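PDB 2BQY: inorganic pyrophosphatase from Helicobacter pylori, which hydrolyses inorganic pyrophosphate to two phosphate ions with the help of magnesium and assembles as a homohexamer. Local coordinates for residues 86-91 / 104-109. Residues are numbered along the deposited sequence; the frame is centred on the assembly and turned at random.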
loop_
_atom_site.group_PDB
_atom_site.type_symbol
_atom_site.label_atom_id
_atom_site.label_comp_id
_atom_site.label_asym_id
_atom_site.label_seq_id
_atom_site.Cartn_x
_atom_site.Cartn_y
_atom_site.Cartn_z
ATOM N N ALA A 86 4.471 -22.822 12.259
ATOM C CA ALA A 86 3.914 -23.406 11.049
ATOM C C ALA A 86 3.972 -24.929 11.023
ATOM O O ALA A 86 4.461 -25.560 11.946
ATOM C CB ALA A 86 4.642 -22.837 9.831
ATOM N N ARG A 87 3.468 -25.498 9.937
ATOM C CA ARG A 87 3.455 -26.940 9.739
ATOM C C ARG A 87 3.943 -27.235 8.325
ATOM O O ARG A 87 3.652 -26.485 7.400
ATOM C CB ARG A 87 2.035 -27.487 9.931
ATOM C CG ARG A 87 0.989 -26.908 8.985
ATOM C CD ARG A 87 -0.415 -27.379 9.383
ATOM N NE ARG A 87 -1.466 -26.893 8.495
ATOM C CZ ARG A 87 -1.685 -27.360 7.272
ATOM N NH1 ARG A 87 -2.658 -26.855 6.540
ATOM N NH2 ARG A 87 -0.948 -28.341 6.784
ATOM N N LEU A 88 4.680 -28.329 8.163
ATOM C CA LEU A 88 5.214 -28.719 6.862
ATOM C C LEU A 88 4.194 -29.429 5.983
ATOM O O LEU A 88 3.308 -30.124 6.468
ATOM C CB LEU A 88 6.441 -29.623 7.040
ATOM C CG LEU A 88 7.643 -29.002 7.753
ATOM C CD1 LEU A 88 8.674 -30.085 8.054
ATOM C CD2 LEU A 88 8.240 -27.903 6.892
ATOM N N VAL A 89 4.338 -29.252 4.676
ATOM C CA VAL A 89 3.445 -29.878 3.705
ATOM C C VAL A 89 4.243 -30.384 2.518
ATOM O O VAL A 89 3.724 -31.090 1.662
ATOM C CB VAL A 89 2.358 -28.889 3.195
ATOM C CG1 VAL A 89 1.420 -28.505 4.332
ATOM C CG2 VAL A 89 3.009 -27.661 2.618
ATOM N N GLY A 90 5.516 -30.009 2.476
ATOM C CA GLY A 90 6.366 -30.433 1.382
ATOM C C GLY A 90 7.729 -29.772 1.390
ATOM O O GLY A 90 8.110 -29.143 2.367
ATOM N N VAL A 91 8.473 -29.931 0.298
ATOM C CA VAL A 91 9.800 -29.335 0.174
ATOM C C VAL A 91 10.164 -29.126 -1.283
ATOM O O VAL A 91 9.822 -29.920 -2.128
ATOM C CB VAL A 91 10.873 -30.216 0.835
ATOM C CG1 VAL A 91 11.009 -31.517 0.092
ATOM C CG2 VAL A 91 12.187 -29.483 0.891
ATOM N N LEU A 104 12.013 -25.837 2.572
ATOM C CA LEU A 104 10.789 -26.394 3.132
ATOM C C LEU A 104 9.543 -25.556 2.804
ATOM O O LEU A 104 9.577 -24.329 2.842
ATOM C CB LEU A 104 10.937 -26.524 4.649
ATOM C CG LEU A 104 12.088 -27.383 5.170
ATOM C CD1 LEU A 104 12.129 -27.308 6.705
ATOM C CD2 LEU A 104 11.923 -28.789 4.699
ATOM N N ILE A 105 8.457 -26.238 2.455
ATOM C CA ILE A 105 7.197 -25.581 2.136
ATOM C C ILE A 105 6.296 -25.752 3.353
ATOM O O ILE A 105 5.932 -26.868 3.712
ATOM C CB ILE A 105 6.531 -26.231 0.908
ATOM C CG1 ILE A 105 7.508 -26.243 -0.273
ATOM C CG2 ILE A 105 5.262 -25.485 0.555
ATOM C CD1 ILE A 105 8.059 -24.897 -0.641
ATOM N N ALA A 106 5.939 -24.645 3.993
ATOM C CA ALA A 106 5.097 -24.711 5.187
ATOM C C ALA A 106 3.910 -23.759 5.171
ATOM O O ALA A 106 3.818 -22.878 4.320
ATOM C CB ALA A 106 5.939 -24.445 6.420
ATOM N N LEU A 107 3.008 -23.969 6.123
ATOM C CA LEU A 107 1.804 -23.167 6.294
ATOM C C LEU A 107 1.656 -22.866 7.771
ATOM O O LEU A 107 1.965 -23.707 8.603
ATOM C CB LEU A 107 0.565 -23.931 5.816
ATOM C CG LEU A 107 0.311 -24.088 4.318
ATOM C CD1 LEU A 107 -0.838 -25.036 4.097
ATOM C CD2 LEU A 107 -0.008 -22.738 3.711
ATOM N N PRO A 108 1.180 -21.665 8.116
ATOM C CA PRO A 108 1.022 -21.325 9.534
ATOM C C PRO A 108 0.041 -22.280 10.199
ATOM O O PRO A 108 -0.936 -22.695 9.583
ATOM C CB PRO A 108 0.529 -19.880 9.493
ATOM C CG PRO A 108 -0.242 -19.844 8.217
ATOM C CD PRO A 108 0.636 -20.594 7.261
ATOM N N ILE A 109 0.298 -22.648 11.451
ATOM C CA ILE A 109 -0.591 -23.579 12.140
ATOM C C ILE A 109 -1.995 -22.986 12.225
ATOM O O ILE A 109 -2.154 -21.780 12.305
ATOM C CB ILE A 109 -0.079 -23.904 13.564
ATOM C CG1 ILE A 109 -0.072 -22.637 14.429
ATOM C CG2 ILE A 109 1.331 -24.494 13.478
ATOM C CD1 ILE A 109 0.213 -22.901 15.882
HETATM O O HOH W 1 -2.740 -24.498 7.853
#
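Leu104 fits between Leu88 and Val91: its CB meets Leu88 CD2 at 3.8 Å, its CD2 meets Val91 CG2, and all three touch helix 157-172, as suits branched aliphatic residues. Ile105 N-H bonds to Gly90 O, N to O 2.9 Å, the donor well above that carbonyl plane. Its own O takes two amides, Val89 N at 3.0 Å and, weakly, Gly90 N at 3.4 Å. Gly90 leaves its backbone bare for Ile105 CB; the Ile105 side chain crosses that of Val89 at about a right angle, CG2 to CG2 3.8 Å. Ala106 CB, a lone methyl on the face shared with Leu88, lies 4.2 Å from Leu88 CD2. Leu107 and Arg87 exchange two backbone N-H to O hydrogen bonds, Leu107 CB over one guanidinium face; with CG between backbone N and carbonyl carbon (chi1 60°) and the chain extended to NE, Arg87 runs beside Leu107, NH1 3.5 Å from Leu107 CD1. NH2 hydrogen-bonds to Val119 O. Pro108, lacking an amide hydrogen, takes a non-hydrogen-bonded place opposite Ala86; water links its O to Arg87 NH1. Ile109 CG2 covers the Ala86 carbonyl. The strands form a beta hairpin carrying a classic bulge, Val89 and Gly90 facing Ile105, within the pyrophosphatase central sheet.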